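Ribonuclease E (Escherichia coli, PDB 5OHG) is an endoribonuclease that cleaves single-stranded RNA in messenger RNA turnover and RNA processing, and probably scaffolds the RNA degradosome through short recruitment segments such as this one. Local coordinates at residues C[11-16]-C[30-35]. Numbering follows the deposited sequence. Where two conformers were deposited one is given.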
ATOM      1  N   GLN C  11       4.317  26.254  19.269  0.55 55.57           N
ATOM      2  CA  GLN C  11       5.020  24.988  19.432  0.55 53.31           C
ATOM      3  C   GLN C  11       4.037  23.853  19.185  0.55 50.49           C
ATOM      4  O   GLN C  11       2.911  23.886  19.696  0.55 50.72           O
ATOM      5  CB  GLN C  11       5.635  24.873  20.832  0.55 53.47           C
ATOM      6  CG  GLN C  11       6.745  23.838  20.953  0.55 53.11           C
ATOM      7  CD  GLN C  11       7.070  23.500  22.397  0.55 58.23           C
ATOM      8  OE1 GLN C  11       6.949  24.343  23.286  0.55 60.64           O
ATOM      9  NE2 GLN C  11       7.482  22.258  22.637  0.55 57.17           N
ATOM     10  N   SER C  12       4.454  22.865  18.398  1.00 43.96           N
ATOM     11  CA  SER C  12       3.588  21.723  18.121  1.00 41.30           C
ATOM     12  C   SER C  12       3.203  21.028  19.421  1.00 39.59           C
ATOM     13  O   SER C  12       4.077  20.740  20.245  1.00 37.10           O
ATOM     14  CB  SER C  12       4.269  20.713  17.205  1.00 39.00           C
ATOM     15  OG  SER C  12       3.512  19.513  17.185  1.00 43.11           O
ATOM     16  N   PRO C  13       1.920  20.732  19.638  1.00 44.31           N
ATOM     17  CA  PRO C  13       1.531  20.006  20.855  1.00 39.07           C
ATOM     18  C   PRO C  13       1.894  18.535  20.818  1.00 42.10           C
ATOM     19  O   PRO C  13       1.822  17.882  21.862  1.00 34.63           O
ATOM     20  CB  PRO C  13       0.008  20.192  20.914  1.00 37.67           C
ATOM     21  CG  PRO C  13      -0.344  21.145  19.799  1.00 47.67           C
ATOM     22  CD  PRO C  13       0.763  21.064  18.796  1.00 45.56           C
ATOM     23  N   MET C  14       2.273  17.991  19.659  1.00 45.52           N
ATOM     24  CA  MET C  14       2.652  16.583  19.518  1.00 42.20           C
ATOM     25  C   MET C  14       4.030  16.506  18.864  1.00 39.67           C
ATOM     26  O   MET C  14       4.166  16.109  17.701  1.00 37.00           O
ATOM     27  CB  MET C  14       1.594  15.825  18.713  1.00 40.20           C
ATOM     28  CG  MET C  14       1.568  14.309  18.890  1.00 34.32           C
ATOM     29  SD  MET C  14       0.096  13.605  18.084  1.00 36.62           S
ATOM     30  CE  MET C  14       0.800  12.290  17.073  1.00 35.71           C
ATOM     31  N   PRO C  15       5.080  16.897  19.585  1.00 43.76           N
ATOM     32  CA  PRO C  15       6.425  16.827  18.999  1.00 41.07           C
ATOM     33  C   PRO C  15       6.855  15.376  18.849  1.00 43.75           C
ATOM     34  O   PRO C  15       6.749  14.584  19.790  1.00 45.77           O
ATOM     35  CB  PRO C  15       7.293  17.575  20.016  1.00 44.31           C
ATOM     36  CG  PRO C  15       6.570  17.369  21.325  1.00 40.14           C
ATOM     37  CD  PRO C  15       5.109  17.413  20.971  1.00 41.39           C
ATOM     38  N   LEU C  16       7.313  15.021  17.654  1.00 36.35           N
ATOM     39  CA  LEU C  16       7.926  13.722  17.422  1.00 37.98           C
ATOM     40  C   LEU C  16       9.441  13.883  17.428  1.00 38.15           C
ATOM     41  O   LEU C  16       9.974  14.793  16.784  1.00 43.28           O
ATOM     42  CB  LEU C  16       7.455  13.124  16.096  1.00 32.60           C
ATOM     43  CG  LEU C  16       5.944  13.125  15.848  1.00 35.26           C
ATOM     44  CD1 LEU C  16       5.645  12.644  14.436  1.00 35.59           C
ATOM     45  CD2 LEU C  16       5.152  12.292  16.881  1.00 28.68           C
ATOM     46  N   VAL C  30      -3.409  12.125   9.538  1.00 33.48           N
ATOM     47  CA  VAL C  30      -4.256  12.493  10.660  1.00 34.74           C
ATOM     48  C   VAL C  30      -3.740  13.810  11.223  1.00 37.51           C
ATOM     49  O   VAL C  30      -2.539  14.092  11.197  1.00 36.69           O
ATOM     50  CB  VAL C  30      -4.297  11.376  11.733  1.00 36.33           C
ATOM     51  CG1 VAL C  30      -2.961  11.288  12.517  1.00 28.88           C
ATOM     52  CG2 VAL C  30      -5.495  11.576  12.647  1.00 33.61           C
ATOM     53  N   TRP C  31      -4.660  14.627  11.726  1.00 37.80           N
ATOM     54  CA  TRP C  31      -4.344  16.000  12.081  1.00 35.44           C
ATOM     55  C   TRP C  31      -4.675  16.276  13.539  1.00 38.29           C
ATOM     56  O   TRP C  31      -5.659  15.754  14.078  1.00 40.83           O
ATOM     57  CB  TRP C  31      -5.094  16.970  11.163  1.00 41.65           C
ATOM     58  CG  TRP C  31      -4.699  16.785   9.728  1.00 34.81           C
ATOM     59  CD1 TRP C  31      -3.645  17.365   9.086  1.00 34.05           C
ATOM     60  CD2 TRP C  31      -5.332  15.929   8.770  1.00 31.44           C
ATOM     61  NE1 TRP C  31      -3.594  16.937   7.784  1.00 29.97           N
ATOM     62  CE2 TRP C  31      -4.621  16.056   7.564  1.00 32.50           C
ATOM     63  CE3 TRP C  31      -6.441  15.082   8.811  1.00 39.84           C
ATOM     64  CZ2 TRP C  31      -4.978  15.359   6.411  1.00 32.69           C
ATOM     65  CZ3 TRP C  31      -6.797  14.393   7.659  1.00 44.14           C
ATOM     66  CH2 TRP C  31      -6.070  14.538   6.481  1.00 35.68           C
ATOM     67  N   ILE C  32      -3.898  17.139  14.153  1.00 34.28           N
ATOM     68  CA  ILE C  32      -4.132  17.614  15.479  1.00 33.48           C
ATOM     69  C   ILE C  32      -5.443  18.411  15.401  1.00 41.48           C
ATOM     70  O   ILE C  32      -5.777  18.975  14.376  1.00 35.90           O
ATOM     71  CB  ILE C  32      -2.942  18.511  15.936  1.00 34.27           C
ATOM     72  CG1 ILE C  32      -1.735  17.663  16.296  1.00 43.01           C
ATOM     73  CG2 ILE C  32      -3.193  19.255  17.211  1.00 36.19           C
ATOM     74  CD1 ILE C  32      -0.419  18.386  16.261  1.00 36.55           C
ATOM     75  N   ARG C  33      -6.212  18.390  16.473  1.00 37.16           N
ATOM     76  CA  ARG C  33      -7.407  19.191  16.568  1.00 41.26           C
ATOM     77  C   ARG C  33      -7.118  20.526  17.274  1.00 40.62           C
ATOM     78  O   ARG C  33      -6.747  20.566  18.418  1.00 40.26           O
ATOM     79  CB  ARG C  33      -8.525  18.437  17.265  1.00 42.08           C
ATOM     80  CG  ARG C  33      -9.231  17.459  16.375  1.00 40.77           C
ATOM     81  CD  ARG C  33     -10.103  16.587  17.210  1.00 42.21           C
ATOM     82  NE  ARG C  33     -11.181  17.376  17.724  1.00 45.77           N
ATOM     83  CZ  ARG C  33     -12.332  17.485  17.112  1.00 50.16           C
ATOM     84  NH1 ARG C  33     -13.285  18.229  17.634  1.00 45.83           N
ATOM     85  NH2 ARG C  33     -12.532  16.804  16.001  1.00 43.96           N
ATOM     86  N   TYR C  34      -7.244  21.612  16.542  1.00 41.97           N
ATOM     87  CA  TYR C  34      -7.064  22.926  17.108  1.00 44.20           C
ATOM     88  C   TYR C  34      -8.431  23.609  17.231  1.00 48.04           C
ATOM     89  O   TYR C  34      -9.263  23.476  16.374  1.00 42.72           O
ATOM     90  CB  TYR C  34      -6.170  23.738  16.200  1.00 48.18           C
ATOM     91  CG  TYR C  34      -4.738  23.300  16.166  1.00 45.01           C
ATOM     92  CD1 TYR C  34      -3.942  23.464  17.252  1.00 46.49           C
ATOM     93  CD2 TYR C  34      -4.194  22.707  15.029  1.00 44.57           C
ATOM     94  CE1 TYR C  34      -2.638  23.055  17.247  1.00 42.98           C
ATOM     95  CE2 TYR C  34      -2.893  22.308  15.001  1.00 40.23           C
ATOM     96  CZ  TYR C  34      -2.120  22.484  16.123  1.00 46.97           C
ATOM     97  OH  TYR C  34      -0.818  22.122  16.134  1.00 44.70           O
ATOM     98  N   PRO C  35      -8.654  24.373  18.291  1.00 47.25           N
ATOM     99  CA  PRO C  35      -7.760  24.847  19.325  1.00 49.10           C
ATOM    100  C   PRO C  35      -7.505  23.868  20.448  1.00 52.91           C
ATOM    101  O   PRO C  35      -8.236  22.938  20.658  1.00 54.23           O
ATOM    102  CB  PRO C  35      -8.563  25.998  19.926  1.00 53.38           C
ATOM    103  CG  PRO C  35      -9.952  25.531  19.803  1.00 49.60           C
ATOM    104  CD  PRO C  35      -9.944  25.047  18.397  1.00 46.81           C
TER
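An ST turn running from Ser12 to Met14 presents Pro13 to Ile32 and Tyr34, where the two loops flanking the short helix 23-27 touch. Ser12 OG lies anti to its own nitrogen (chi1 168°), beside the carbonyl carbon, which carries the hydroxyl forward along the chain. There it accepts a hydrogen bond from Met14 N at 3.2 Å, moderately bent at 148°, and the chain folds round Pro13, whose ring faces the other loop. Ile32 sends in the end of its longer branch: with CG1 beside the backbone N and CD1 extended beyond it (chi2 159°), the methyl CD1 comes within 3.9 Å of Pro13 CD. The same CD1 stands 4.1 Å from Met14 CB and 4.2 Å from Ser12 OG, so a single methyl group meets all three residues of the turn. Tyr34 and Pro13 reach toward each other from opposite directions. The phenolic OH of Tyr34 is closely packed against the proline, 3.3 Å from Pro13 CD, while Pro13 CG meets the oblique ring at CE1, 3.9 Å away. Ile32 CG2 lies over one face of the tyrosine ring near its rim, 3.6 Å above the plane, so that the isoleucine methyl and the ring pack together beside Pro13. An alanine in place of Ser12 would probably cost Met14 N its hydroxyl acceptor and leave Pro13 less firmly held against Ile32 and Tyr34. Leu25 of the helix touches both Met14 and Ile32, and Pro9 packs on Tyr34. Two chains of another protein also border the contact, one of them hydrogen-bonded to the backbone of Ser12. No hydrogen bond runs between residues 11-16 and 30-35: a small, mostly apolar contact brings together a peptide without strands, consistent with a short recognition segment that folds against its binding partner around an ST turn.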